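Local coordinates for protein 2-hydroxy-3-oxopropionate reductase (Polaromonas sp. JS666, PDB 4DLL) that probably catalyses the reversible NAD(P)H-dependent reduction of 2-hydroxy-3-oxopropionate (tartronate semialdehyde) to glycerate, as a member of the beta-hydroxyacid dehydrogenase family, at residues A[225-230]-A[250-255]; A[208-213]-A[241-246]; A[268-273]-A[288-293]; A[124-129]-A[194-199]; A[245-250]-A[305-310]. All coordinates share one frame; numbering follows the deposited sequence.

Interaction 1. Residues A[225-230]-A[250-255]; sequences ADMAKV and RMVERD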
# COMPACT_ATOMS: atom_id res chain seq x y z
N ALA A 225 15.92 13.07 -8.22
CA ALA A 225 14.50 13.16 -8.50
C ALA A 225 13.68 14.07 -7.60
O ALA A 225 12.67 14.61 -8.07
CB ALA A 225 13.88 11.79 -8.55
N ASP A 226 14.10 14.27 -6.34
CA ASP A 226 13.29 15.05 -5.35
C ASP A 226 12.00 14.35 -4.92
O ASP A 226 11.02 14.15 -5.68
CB ASP A 226 13.08 16.55 -5.76
CG ASP A 226 11.62 17.07 -5.51
OD1 ASP A 226 11.30 17.63 -4.42
OD2 ASP A 226 10.80 16.98 -6.45
N MSE A 227 12.03 13.99 -3.66
CA MSE A 227 11.01 13.18 -3.07
C MSE A 227 9.60 13.69 -3.20
O MSE A 227 8.67 12.88 -3.40
CB MSE A 227 11.34 13.03 -1.63
CG MSE A 227 12.45 12.04 -1.44
SE MSE A 227 12.35 11.42 0.37
CE MSE A 227 10.45 11.51 0.60
N ALA A 228 9.41 15.00 -3.06
CA ALA A 228 8.04 15.50 -3.02
C ALA A 228 7.35 15.27 -4.36
O ALA A 228 6.17 14.93 -4.38
CB ALA A 228 7.97 16.95 -2.61
N LYS A 229 8.09 15.46 -5.47
CA LYS A 229 7.43 15.48 -6.81
C LYS A 229 7.06 14.07 -7.20
O LYS A 229 5.99 13.82 -7.71
CB LYS A 229 8.32 16.10 -7.90
CG LYS A 229 8.36 17.64 -7.95
CD LYS A 229 6.99 18.29 -8.09
CE LYS A 229 6.57 18.47 -9.53
NZ LYS A 229 5.22 19.09 -9.61
N VAL A 230 7.99 13.16 -6.96
CA VAL A 230 7.78 11.75 -7.08
C VAL A 230 6.54 11.28 -6.33
O VAL A 230 5.75 10.51 -6.87
CB VAL A 230 9.02 10.97 -6.58
CG1 VAL A 230 8.67 9.53 -6.37
CG2 VAL A 230 10.15 11.11 -7.61
N ARG A 250 5.50 12.23 5.86
CA ARG A 250 6.45 12.35 6.98
C ARG A 250 7.86 12.02 6.54
O ARG A 250 8.86 12.39 7.20
CB ARG A 250 6.09 11.42 8.16
CG ARG A 250 4.78 11.72 8.93
CD ARG A 250 4.36 10.53 9.80
NE ARG A 250 3.07 10.73 10.41
CZ ARG A 250 2.36 9.82 11.08
NH1 ARG A 250 2.82 8.59 11.27
NH2 ARG A 250 1.16 10.15 11.57
N MSE A 251 7.97 11.24 5.47
CA MSE A 251 9.31 10.89 5.02
C MSE A 251 9.89 12.07 4.26
O MSE A 251 11.07 12.45 4.44
CB MSE A 251 9.29 9.65 4.14
CG MSE A 251 9.05 8.37 4.94
SE MSE A 251 8.83 6.87 3.71
CE MSE A 251 7.98 5.68 5.09
N VAL A 252 9.02 12.66 3.43
CA VAL A 252 9.32 13.83 2.64
C VAL A 252 9.74 14.98 3.55
O VAL A 252 10.71 15.66 3.25
CB VAL A 252 8.09 14.28 1.78
CG1 VAL A 252 8.32 15.67 1.20
CG2 VAL A 252 7.78 13.29 0.65
N GLU A 253 9.03 15.17 4.67
CA GLU A 253 9.28 16.30 5.60
C GLU A 253 10.26 15.96 6.73
O GLU A 253 10.21 16.57 7.81
CB GLU A 253 7.96 16.71 6.24
CG GLU A 253 6.83 17.07 5.26
CD GLU A 253 5.56 17.44 5.98
OE1 GLU A 253 5.50 17.34 7.22
OE2 GLU A 253 4.60 17.85 5.28
N ARG A 254 11.12 14.98 6.52
CA ARG A 254 11.86 14.34 7.62
C ARG A 254 11.22 14.43 9.05
O ARG A 254 11.93 14.59 10.06
CB ARG A 254 13.30 14.82 7.67
CG ARG A 254 14.06 14.65 6.40
CD ARG A 254 14.13 13.21 6.06
NE ARG A 254 15.14 12.90 5.06
CZ ARG A 254 15.00 13.08 3.75
NH1 ARG A 254 13.89 13.62 3.24
NH2 ARG A 254 15.99 12.72 2.95
N ASP A 255 9.90 14.28 9.13
CA ASP A 255 9.17 14.41 10.40
C ASP A 255 8.96 13.03 11.07
O ASP A 255 7.94 12.36 10.84
CB ASP A 255 7.82 15.06 10.13
CG ASP A 255 7.01 15.25 11.37
OD1 ASP A 255 7.58 15.15 12.49
OD2 ASP A 255 5.79 15.50 11.21
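Met251 and Val252, at the end of helix 247-252, meet the first turn of helix 227-234 through Met227, a selenomethionine. Both helices belong to the all-helical C-terminal domain usual in beta-hydroxyacid dehydrogenases. Met251 is the first of 250-255 to touch. It offers its CB, which lies 4.2 Å from Met227 CE. Met251 is also a selenomethionine, and the rest of its chain runs off toward Val213 of helix 194-222 and Phe310. Val252 does most of the touching. Its CG2 branch meets Met227 CE at 3.2 Å, closer than carbon atoms normally pack, so this spot is tight in the model. Met227 and Val252 lie side by side, their chains running opposite ways. With CG1 anti to the backbone N (chi1 168°), the other branch of Val252 is turned to Ala228 CB, 4.0 Å away. Helical geometry stops at Glu253, which points away from the other helix. Arg254 then folds back. A bend at chi2 (-61°) carries its guanidinium toward Met227, and NH1 makes a weak hydrogen bond to Met251 O. Asp255 N closes this turn by bonding to Arg250 O.

On the other side, Asp226 is the N-cap of helix 227-234. Its OD2 takes the N-H of Lys229 from above the carboxylate plane. Helix 194-222 and Phe310 also pack on Met227, while Ala225 and Val230 touch the second subunit. The contact thus joins two helix ends by apolar packing. At its rim, Met227 SE lies 3.9 Å from Arg254 NH1, placed obliquely to the guanidinium.

Interaction 2. Residues A[208-213]-A[241-246]; sequences ITIGAV and SRVLQL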
# COMPACT_ATOMS: atom_id res chain seq x y z
N ILE A 208 5.71 -3.59 6.05
CA ILE A 208 6.40 -3.75 4.77
C ILE A 208 6.22 -2.53 3.82
O ILE A 208 7.17 -2.13 3.15
CB ILE A 208 5.95 -5.07 4.10
CG1 ILE A 208 6.29 -6.30 4.98
CG2 ILE A 208 6.57 -5.25 2.79
CD1 ILE A 208 5.39 -7.56 4.68
N THR A 209 5.01 -1.95 3.75
CA THR A 209 4.72 -0.87 2.84
C THR A 209 5.51 0.37 3.19
O THR A 209 6.04 1.06 2.34
CB THR A 209 3.24 -0.56 2.78
OG1 THR A 209 2.53 -1.76 2.46
CG2 THR A 209 3.01 0.48 1.67
N ILE A 210 5.67 0.60 4.48
CA ILE A 210 6.58 1.60 4.97
C ILE A 210 7.97 1.49 4.33
O ILE A 210 8.48 2.47 3.80
CB ILE A 210 6.63 1.53 6.51
CG1 ILE A 210 5.43 2.26 7.08
CG2 ILE A 210 7.82 2.25 7.09
CD1 ILE A 210 5.25 1.98 8.65
N GLY A 211 8.56 0.31 4.38
CA GLY A 211 9.88 0.07 3.79
C GLY A 211 9.88 0.15 2.27
O GLY A 211 10.79 0.72 1.67
N ALA A 212 8.86 -0.39 1.63
CA ALA A 212 8.73 -0.22 0.19
C ALA A 212 8.70 1.29 -0.21
O ALA A 212 9.22 1.70 -1.24
CB ALA A 212 7.46 -0.91 -0.27
N VAL A 213 8.03 2.09 0.58
CA VAL A 213 7.89 3.47 0.23
C VAL A 213 9.22 4.20 0.57
O VAL A 213 9.58 5.12 -0.11
CB VAL A 213 6.65 4.08 0.90
CG1 VAL A 213 6.76 5.63 0.97
CG2 VAL A 213 5.34 3.60 0.20
N SER A 241 -1.28 4.39 -1.74
CA SER A 241 -1.69 3.68 -0.53
C SER A 241 -1.92 4.64 0.65
O SER A 241 -1.53 5.81 0.58
CB SER A 241 -0.63 2.68 -0.15
OG SER A 241 0.47 3.32 0.49
N ARG A 242 -2.57 4.18 1.72
CA ARG A 242 -2.70 5.00 2.93
C ARG A 242 -1.29 5.22 3.56
O ARG A 242 -1.01 6.30 4.05
CB ARG A 242 -3.67 4.35 3.97
CG ARG A 242 -4.05 5.30 5.18
CD ARG A 242 -5.11 6.35 4.68
NE ARG A 242 -6.13 5.62 3.92
CZ ARG A 242 -7.18 5.00 4.49
NH1 ARG A 242 -7.35 5.09 5.83
NH2 ARG A 242 -8.07 4.31 3.74
N VAL A 243 -0.39 4.23 3.42
CA VAL A 243 0.99 4.39 3.92
C VAL A 243 1.78 5.46 3.14
O VAL A 243 2.48 6.30 3.79
CB VAL A 243 1.73 3.06 3.98
CG1 VAL A 243 3.30 3.25 4.01
CG2 VAL A 243 1.22 2.27 5.18
N LEU A 244 1.66 5.47 1.79
CA LEU A 244 2.32 6.53 1.02
C LEU A 244 1.84 7.92 1.45
O LEU A 244 2.66 8.79 1.73
CB LEU A 244 2.12 6.36 -0.50
CG LEU A 244 2.59 7.47 -1.46
CD1 LEU A 244 4.11 7.71 -1.33
CD2 LEU A 244 2.24 7.13 -2.95
N GLN A 245 0.53 8.13 1.50
CA GLN A 245 -0.02 9.44 1.86
C GLN A 245 0.27 9.84 3.33
O GLN A 245 0.46 11.02 3.60
CB GLN A 245 -1.53 9.51 1.62
CG GLN A 245 -1.95 9.15 0.15
CD GLN A 245 -1.23 10.06 -0.93
OE1 GLN A 245 -0.61 9.55 -1.89
NE2 GLN A 245 -1.31 11.38 -0.74
N LEU A 246 0.26 8.88 4.27
CA LEU A 246 0.46 9.32 5.65
C LEU A 246 1.94 9.33 5.96
O LEU A 246 2.53 10.39 6.00
CB LEU A 246 -0.33 8.50 6.67
CG LEU A 246 -0.24 8.92 8.15
CD1 LEU A 246 -1.28 10.07 8.50
CD2 LEU A 246 -0.42 7.69 9.08
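Val243 meets three residues of helix 194-222 in turn: Thr209, Ile210 and Val213. Its CB lies 3.7 Å from Thr209 CG2. From there CG1, held anti to the backbone N (chi1 160°), reaches in against all three residues. This methyl is 3.6 Å from Thr209 CG2 and equally close to the backbone N of Ile210. It is 3.9 Å from Ile210 CG1, and the Ile210 and Val243 side chains lie nearly perpendicular. Val213 CG2 is a looser neighbour. One turn along the long helix, Val213 CG1 touches Leu244 CD1 at 4.1 Å. Thr209 thus gives its methyl to this contact, while its hydroxyl bonds to Ile205 O within its own helix.

Ser241 is the N-cap of the short helix 242-245. Its OG accepts a nearly straight bond from Leu244 N, 2.8 Å long at 169°, and so fixes the start of the turn that carries Val243 and Leu244.

The contact is wholly buried. Helix 242-245 lies against the middle of helix 194-222. Helix 227-234 covers Leu244, Met251 of helix 247-252 covers Ile210 and Val213, and Phe238 of the second subunit packs on Val243.

Interaction 3. Residues A[268-273]-A[288-293]; sequences DMRNAL and LFEQLY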
# COMPACT_ATOMS: atom_id res chain seq x y z
N ASP A 268 5.05 -5.74 16.57
CA ASP A 268 4.05 -6.31 15.67
C ASP A 268 4.71 -7.35 14.78
O ASP A 268 4.18 -8.42 14.62
CB ASP A 268 3.29 -5.29 14.77
CG ASP A 268 2.67 -4.13 15.54
OD1 ASP A 268 2.14 -4.32 16.69
OD2 ASP A 268 2.69 -3.01 14.95
N MSE A 269 5.86 -7.03 14.21
CA MSE A 269 6.61 -8.02 13.38
C MSE A 269 6.94 -9.32 14.15
O MSE A 269 6.68 -10.40 13.66
CB MSE A 269 7.90 -7.42 12.76
CG MSE A 269 7.74 -6.12 11.94
SE MSE A 269 6.40 -6.20 10.41
CE MSE A 269 4.72 -6.00 11.39
N ARG A 270 7.46 -9.18 15.38
CA ARG A 270 7.82 -10.31 16.24
C ARG A 270 6.62 -11.17 16.60
O ARG A 270 6.66 -12.39 16.44
CB ARG A 270 8.53 -9.82 17.52
CG ARG A 270 9.74 -8.93 17.31
CD ARG A 270 11.00 -9.75 17.35
NE ARG A 270 12.25 -9.00 17.25
CZ ARG A 270 12.85 -8.33 18.23
NH1 ARG A 270 12.35 -8.27 19.46
NH2 ARG A 270 13.98 -7.71 17.97
N ASN A 271 5.54 -10.55 17.08
CA ASN A 271 4.29 -11.30 17.26
C ASN A 271 3.76 -11.99 16.01
O ASN A 271 3.14 -13.04 16.09
CB ASN A 271 3.20 -10.42 17.84
CG ASN A 271 3.50 -10.07 19.23
OD1 ASN A 271 4.11 -10.86 19.92
ND2 ASN A 271 3.14 -8.89 19.65
N ALA A 272 4.01 -11.42 14.85
CA ALA A 272 3.47 -12.01 13.60
C ALA A 272 4.31 -13.24 13.28
O ALA A 272 3.80 -14.25 12.79
CB ALA A 272 3.55 -11.07 12.48
N LEU A 273 5.60 -13.14 13.60
CA LEU A 273 6.51 -14.22 13.31
C LEU A 273 6.35 -15.39 14.30
O LEU A 273 6.44 -16.54 13.87
CB LEU A 273 7.95 -13.71 13.21
CG LEU A 273 8.32 -12.89 11.99
CD1 LEU A 273 9.79 -12.58 12.06
CD2 LEU A 273 7.97 -13.57 10.60
N LEU A 288 12.44 -10.70 6.66
CA LEU A 288 13.35 -9.61 6.27
C LEU A 288 13.00 -8.35 7.03
O LEU A 288 13.90 -7.68 7.58
CB LEU A 288 13.30 -9.34 4.76
CG LEU A 288 13.95 -8.06 4.23
CD1 LEU A 288 15.45 -8.07 4.53
CD2 LEU A 288 13.71 -7.90 2.74
N PHE A 289 11.71 -8.01 7.09
CA PHE A 289 11.32 -6.78 7.83
C PHE A 289 11.51 -6.77 9.35
O PHE A 289 11.84 -5.74 9.90
CB PHE A 289 9.92 -6.29 7.43
CG PHE A 289 9.94 -5.56 6.17
CD1 PHE A 289 9.96 -6.26 4.96
CD2 PHE A 289 10.06 -4.19 6.17
CE1 PHE A 289 10.03 -5.63 3.79
CE2 PHE A 289 10.12 -3.55 5.00
CZ PHE A 289 10.09 -4.27 3.78
N GLU A 290 11.36 -7.91 10.01
CA GLU A 290 11.74 -7.97 11.42
C GLU A 290 13.24 -7.60 11.56
O GLU A 290 13.59 -6.74 12.38
CB GLU A 290 11.42 -9.34 11.97
CG GLU A 290 11.69 -9.49 13.47
CD GLU A 290 13.13 -9.98 13.80
OE1 GLU A 290 13.78 -10.63 12.94
OE2 GLU A 290 13.58 -9.70 14.94
N GLN A 291 14.10 -8.19 10.71
CA GLN A 291 15.56 -7.92 10.76
C GLN A 291 15.81 -6.45 10.59
O GLN A 291 16.57 -5.85 11.34
CB GLN A 291 16.34 -8.65 9.66
CG GLN A 291 16.43 -10.13 9.83
CD GLN A 291 17.20 -10.79 8.69
OE1 GLN A 291 16.65 -11.06 7.62
NE2 GLN A 291 18.49 -11.04 8.92
N LEU A 292 15.17 -5.85 9.60
CA LEU A 292 15.39 -4.43 9.32
C LEU A 292 14.92 -3.54 10.45
O LEU A 292 15.56 -2.52 10.74
CB LEU A 292 14.71 -4.01 8.05
CG LEU A 292 15.37 -4.54 6.81
CD1 LEU A 292 14.37 -4.27 5.68
CD2 LEU A 292 16.75 -3.89 6.56
N TYR A 293 13.81 -3.92 11.06
CA TYR A 293 13.32 -3.15 12.19
C TYR A 293 14.21 -3.39 13.40
O TYR A 293 14.46 -2.47 14.16
CB TYR A 293 11.86 -3.46 12.49
CG TYR A 293 10.89 -2.67 11.65
CD1 TYR A 293 10.20 -3.27 10.60
CD2 TYR A 293 10.68 -1.32 11.90
CE1 TYR A 293 9.31 -2.53 9.82
CE2 TYR A 293 9.78 -0.56 11.12
CZ TYR A 293 9.11 -1.18 10.10
OH TYR A 293 8.25 -0.47 9.33
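Glu290 holds its CG anti to the backbone N (chi1 -176°) and bends at chi2 (-90°), which swings its carboxylate across to Arg270. Arg270 bends at chi2 as well and brings its NE to meet it. The two residues sit on neighbouring helices, 262-278 and 284-301, a roughly antiparallel pair in the helical C-terminal domain. The short helical segments cross at -146°, with their axes 9.4 Å apart at closest approach.

Arg270 NE donates to Glu290 OE2 at 2.8 Å, a hydrogen bond that is part of a salt bridge. The oxygen lies near the guanidinium plane, at its edge, and is met on its anti side. One oxygen takes the bond, and the two flat groups are strongly turned against each other, so this is not a paired, two-bond bridge.

The aliphatic part of Glu290 works too. Leu273 CD1 packs against Glu290 CB at 3.6 Å and also reaches CG. One turn earlier on the same helix as Leu273, Met269, a selenomethionine, adds its CB at 4.1 Å from Glu290 CB. Here the backbones come nearest, with the CA atoms of Met269 and Glu290 5.5 Å apart. With an alanine here in place of Glu290, Leu273 would lose its contact with CG and the Arg270 guanidinium would probably be left without this anionic mate.

Deeper in the domain, helix 194-222 borders the pair, and Tyr293 OH bonds to Gly207 O there. The second subunit packs on Leu288, Phe289 and Leu292. Met269 CG lies obliquely to the Tyr293 ring, 4.0 Å from Tyr293 CD1.

Interaction 4. Residues A[124-129]-A[194-199]; sequences ASITPR and SGQLTK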
# COMPACT_ATOMS: atom_id res chain seq x y z
N ALA A 124 -6.25 -4.03 23.04
CA ALA A 124 -4.77 -4.16 23.13
C ALA A 124 -4.17 -5.03 21.96
O ALA A 124 -4.85 -5.90 21.40
CB ALA A 124 -4.42 -4.74 24.45
N SER A 125 -2.94 -4.78 21.54
CA SER A 125 -2.27 -5.72 20.61
C SER A 125 -1.69 -6.87 21.48
O SER A 125 -0.96 -6.63 22.46
CB SER A 125 -1.22 -5.05 19.68
OG SER A 125 -1.80 -4.54 18.46
N ILE A 126 -2.06 -8.09 21.13
CA ILE A 126 -1.95 -9.25 22.03
C ILE A 126 -1.97 -10.44 21.08
O ILE A 126 -2.60 -10.34 20.02
CB ILE A 126 -3.15 -9.23 23.07
CG1 ILE A 126 -2.65 -8.74 24.42
CG2 ILE A 126 -3.84 -10.57 23.28
CD1 ILE A 126 -3.61 -9.06 25.54
N THR A 127 -1.27 -11.54 21.39
CA THR A 127 -1.11 -12.62 20.38
C THR A 127 -2.41 -13.36 20.25
O THR A 127 -3.11 -13.47 21.26
CB THR A 127 0.01 -13.63 20.74
OG1 THR A 127 -0.15 -14.05 22.10
CG2 THR A 127 1.41 -12.96 20.55
N PRO A 128 -2.74 -13.88 19.06
CA PRO A 128 -3.99 -14.63 19.04
C PRO A 128 -4.02 -15.78 20.09
O PRO A 128 -5.07 -16.02 20.71
CB PRO A 128 -4.08 -15.15 17.60
CG PRO A 128 -3.17 -14.33 16.80
CD PRO A 128 -2.07 -13.88 17.75
N ARG A 129 -2.85 -16.40 20.38
CA ARG A 129 -2.73 -17.42 21.45
C ARG A 129 -3.19 -16.83 22.79
O ARG A 129 -4.00 -17.43 23.50
CB ARG A 129 -1.32 -18.00 21.56
CG ARG A 129 -1.24 -19.23 22.52
CD ARG A 129 0.21 -19.49 22.98
NE ARG A 129 0.70 -18.50 23.96
CZ ARG A 129 0.27 -18.37 25.22
NH1 ARG A 129 -0.69 -19.14 25.74
NH2 ARG A 129 0.81 -17.43 25.99
N SER A 194 -9.05 -14.41 16.19
CA SER A 194 -9.16 -13.95 14.81
C SER A 194 -8.93 -12.44 14.55
O SER A 194 -8.36 -12.06 13.52
CB SER A 194 -10.55 -14.32 14.28
OG SER A 194 -10.53 -15.63 13.78
N GLY A 195 -9.37 -11.59 15.47
CA GLY A 195 -9.19 -10.17 15.37
C GLY A 195 -7.71 -9.94 15.51
O GLY A 195 -7.13 -9.24 14.69
N GLN A 196 -7.08 -10.51 16.54
CA GLN A 196 -5.62 -10.29 16.68
C GLN A 196 -4.85 -10.79 15.48
O GLN A 196 -3.85 -10.21 15.07
CB GLN A 196 -5.03 -10.91 17.95
CG GLN A 196 -5.68 -10.38 19.19
CD GLN A 196 -5.35 -8.91 19.46
OE1 GLN A 196 -5.96 -8.28 20.32
NE2 GLN A 196 -4.41 -8.36 18.72
N LEU A 197 -5.37 -11.84 14.88
CA LEU A 197 -4.70 -12.39 13.73
C LEU A 197 -4.85 -11.48 12.56
O LEU A 197 -3.93 -11.38 11.76
CB LEU A 197 -5.26 -13.77 13.44
CG LEU A 197 -4.74 -14.50 12.23
CD1 LEU A 197 -3.64 -15.44 12.70
CD2 LEU A 197 -5.91 -15.24 11.59
N THR A 198 -6.05 -10.88 12.40
CA THR A 198 -6.26 -9.95 11.26
C THR A 198 -5.44 -8.72 11.56
O THR A 198 -4.82 -8.17 10.70
CB THR A 198 -7.76 -9.63 11.04
OG1 THR A 198 -8.42 -10.86 10.80
CG2 THR A 198 -8.01 -8.74 9.84
N LYS A 199 -5.44 -8.31 12.82
CA LYS A 199 -4.53 -7.28 13.24
C LYS A 199 -3.03 -7.50 12.81
O LYS A 199 -2.40 -6.54 12.36
CB LYS A 199 -4.67 -6.89 14.67
CG LYS A 199 -3.75 -5.70 15.12
CD LYS A 199 -3.99 -4.28 14.41
CE LYS A 199 -3.45 -3.12 15.30
NZ LYS A 199 -3.21 -1.95 14.45
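Gln196 is the side chain that fills the bend of segment 124-129, where Ala124 O and Ile126 O both come close to its amide. As modelled, Gln196 OE1 is 2.8 Å from Ala124 O and Gln196 NE2 is 3.0 Å from Ile126 O. The amide end is probably turned over in the model, so the bonding of these polar atoms stays unsettled. The chain below it is clearer. Its bend at chi2 (-69°) folds CG and the amide back over the carbonyl of Ile126, and Gln196 CB lies 3.2 Å from Ile126 O.

The apolar packing is carried by Pro128 at the start of helix 128-140. Pro128 CG rests on the backbone of Leu197 and is 4.0 Å from Leu197 CB. Its CD touches Gln196 CB at 4.2 Å. Farther along, Ser125 OG lies alongside the methylene chain of Lys199, 3.8 Å from CE. Lys199 NZ goes on to a hydrogen bond with Val150 O.

Helix-end bonds frame the contact. Thr127 is the N-cap of helix 128-140 and its OG1 hydrogen-bonds with Glu130 OE1. Asp147 takes the N-H of Gln196 at the start of helix 194-222. Within that helix Ser194 O accepts from Thr198 N and, on the opposite face of its plane, from Thr198 OG1.

Segment 124-129 follows strand 119-122 of the Rossmann-type nucleotide-binding domain, and 194-199 opens the long helix that leads into the helical domain. This buried junction between the two domains fits the two-domain design of beta-hydroxyacid dehydrogenases.

Interaction 5. Residues A[245-250]-A[305-310]; sequences QLHGQR and DQSGLF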
# COMPACT_ATOMS: atom_id res chain seq x y z
N GLN A 245 0.53 8.13 1.50
CA GLN A 245 -0.02 9.44 1.86
C GLN A 245 0.27 9.84 3.33
O GLN A 245 0.46 11.02 3.60
CB GLN A 245 -1.53 9.51 1.62
CG GLN A 245 -1.95 9.15 0.15
CD GLN A 245 -1.23 10.06 -0.93
OE1 GLN A 245 -0.61 9.55 -1.89
NE2 GLN A 245 -1.31 11.38 -0.74
N LEU A 246 0.26 8.88 4.27
CA LEU A 246 0.46 9.32 5.65
C LEU A 246 1.94 9.33 5.96
O LEU A 246 2.53 10.39 6.00
CB LEU A 246 -0.33 8.50 6.67
CG LEU A 246 -0.24 8.92 8.15
CD1 LEU A 246 -1.28 10.07 8.50
CD2 LEU A 246 -0.42 7.69 9.08
N HIS A 247 2.55 8.16 6.14
CA HIS A 247 3.99 8.04 6.41
C HIS A 247 4.94 8.57 5.36
O HIS A 247 6.08 8.93 5.69
CB HIS A 247 4.32 6.58 6.61
CG HIS A 247 3.38 5.90 7.55
ND1 HIS A 247 3.56 5.91 8.92
CD2 HIS A 247 2.23 5.22 7.33
CE1 HIS A 247 2.57 5.26 9.49
NE2 HIS A 247 1.74 4.84 8.55
N GLY A 248 4.53 8.56 4.09
CA GLY A 248 5.38 9.06 3.05
C GLY A 248 5.57 10.58 3.13
O GLY A 248 6.69 11.09 2.85
N GLN A 249 4.50 11.30 3.46
CA GLN A 249 4.57 12.74 3.66
C GLN A 249 5.51 13.06 4.81
O GLN A 249 6.30 14.01 4.67
CB GLN A 249 3.19 13.38 3.85
CG GLN A 249 3.18 14.94 3.78
CD GLN A 249 3.99 15.61 2.58
OE1 GLN A 249 4.39 16.78 2.68
NE2 GLN A 249 4.23 14.88 1.50
N ARG A 250 5.50 12.23 5.86
CA ARG A 250 6.45 12.35 6.98
C ARG A 250 7.86 12.02 6.54
O ARG A 250 8.86 12.39 7.20
CB ARG A 250 6.09 11.42 8.16
CG ARG A 250 4.78 11.72 8.93
CD ARG A 250 4.36 10.53 9.80
NE ARG A 250 3.07 10.73 10.41
CZ ARG A 250 2.36 9.82 11.08
NH1 ARG A 250 2.82 8.59 11.27
NH2 ARG A 250 1.16 10.15 11.57
N ASP A 305 8.84 7.55 15.13
CA ASP A 305 7.65 6.96 14.50
C ASP A 305 8.04 5.75 13.66
O ASP A 305 9.21 5.60 13.25
CB ASP A 305 6.99 8.00 13.57
CG ASP A 305 5.57 7.60 13.15
OD1 ASP A 305 4.76 7.34 14.06
OD2 ASP A 305 5.28 7.52 11.91
N GLN A 306 7.05 4.90 13.40
CA GLN A 306 7.20 3.74 12.49
C GLN A 306 7.80 4.08 11.08
O GLN A 306 8.56 3.29 10.52
CB GLN A 306 5.90 2.92 12.43
CG GLN A 306 4.69 3.73 11.99
CD GLN A 306 3.33 3.03 12.23
OE1 GLN A 306 2.28 3.69 12.30
NE2 GLN A 306 3.34 1.70 12.36
N SER A 307 7.53 5.28 10.56
CA SER A 307 8.09 5.70 9.27
C SER A 307 9.58 5.93 9.37
O SER A 307 10.27 6.02 8.35
CB SER A 307 7.38 6.93 8.70
OG SER A 307 7.09 7.86 9.71
N GLY A 308 10.07 5.96 10.61
CA GLY A 308 11.47 6.19 10.92
C GLY A 308 12.35 5.12 10.35
O GLY A 308 13.57 5.18 10.49
N LEU A 309 11.75 4.15 9.64
CA LEU A 309 12.51 3.07 9.01
C LEU A 309 13.29 3.57 7.80
O LEU A 309 14.34 3.03 7.46
CB LEU A 309 11.60 1.88 8.64
CG LEU A 309 12.19 0.74 7.83
CD1 LEU A 309 13.09 -0.10 8.75
CD2 LEU A 309 11.13 -0.13 7.16
N PHE A 310 12.73 4.58 7.16
CA PHE A 310 13.43 5.45 6.25
C PHE A 310 14.86 5.75 6.74
O PHE A 310 15.82 5.63 5.98
CB PHE A 310 12.65 6.74 6.21
CG PHE A 310 13.12 7.74 5.23
CD1 PHE A 310 14.04 8.73 5.60
CD2 PHE A 310 12.57 7.78 3.95
CE1 PHE A 310 14.46 9.71 4.70
CE2 PHE A 310 12.98 8.74 3.03
CZ PHE A 310 13.94 9.72 3.41
O HOH W 1 2.48 6.23 12.90
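Arg250 and Asp305 form a salt bridge, with NH1 2.8 Å from OD2. The bond is bent, with an angle of 128° at the hydrogen, and is weak as a hydrogen bond. OD2 lies at the guanidinium edge, while the carboxylate plane stands almost upright to it (80°). Extended from CG to NE, the arginine chain reaches across to the acid. A water bridges the pair as well. It accepts from Arg250 NH1 at 2.9 Å and donates to Asp305 OD1 and Gln306 OE1.

Asp305 is gripped from its own segment too. Ser307 OG donates to the anti lone pair of OD2 at 2.9 Å, and Ser307 N adds a weak bond. Asp305 OD1 takes the backbone N-H groups of Arg259 and Ala260. A leucine in place of Asp305 would probably leave Arg250 without its buried counter-charge and those N-H groups without their acceptor.

His247 sits beside this network. Its ring edge faces Gln306, with CE1 3.2 Å from OE1, and the ring and amide planes are nearly perpendicular. Asp305 OD2 also lies in the ring plane but 3.8 Å from ND1, which has no polar partner in the model. Leu246 CD2 lies over one face of the ring, toward the rim.

Outward, the contact is packing. His247 CB meets Ser307 CB at 3.7 Å, and Ser307 OG rests by Arg250 CD. Helix 194-222 backs Gln306. A buried carboxylate with this many donors round it is probably kept negative, and its charge probably helps to tie helix 247-252 to the turn before helix 309-315.

Overall arrangement
Interaction 4 comes first along the chain, at the joint between the nucleotide-binding and helical domains. It meets interaction 3, about 15 Å away between centres, where Asn271 touches Thr127. The other four lie in the helical domain. Interactions 1, 2 and 5 cluster, with centres 7 to 12 Å apart. Interactions 1 and 5 share Arg250 and helix 247-252; interactions 2 and 5 share Gln245 and Leu246. Along the chain interaction 1 crosses both 2 and 5, and 5 begins where 2 ends. Interaction 3 nests within the loop interaction 5 closes. Helix 194-222 runs from interaction 4 to interaction 2. All five reach the second subunit, so domain packing and dimer interface probably depend on each other.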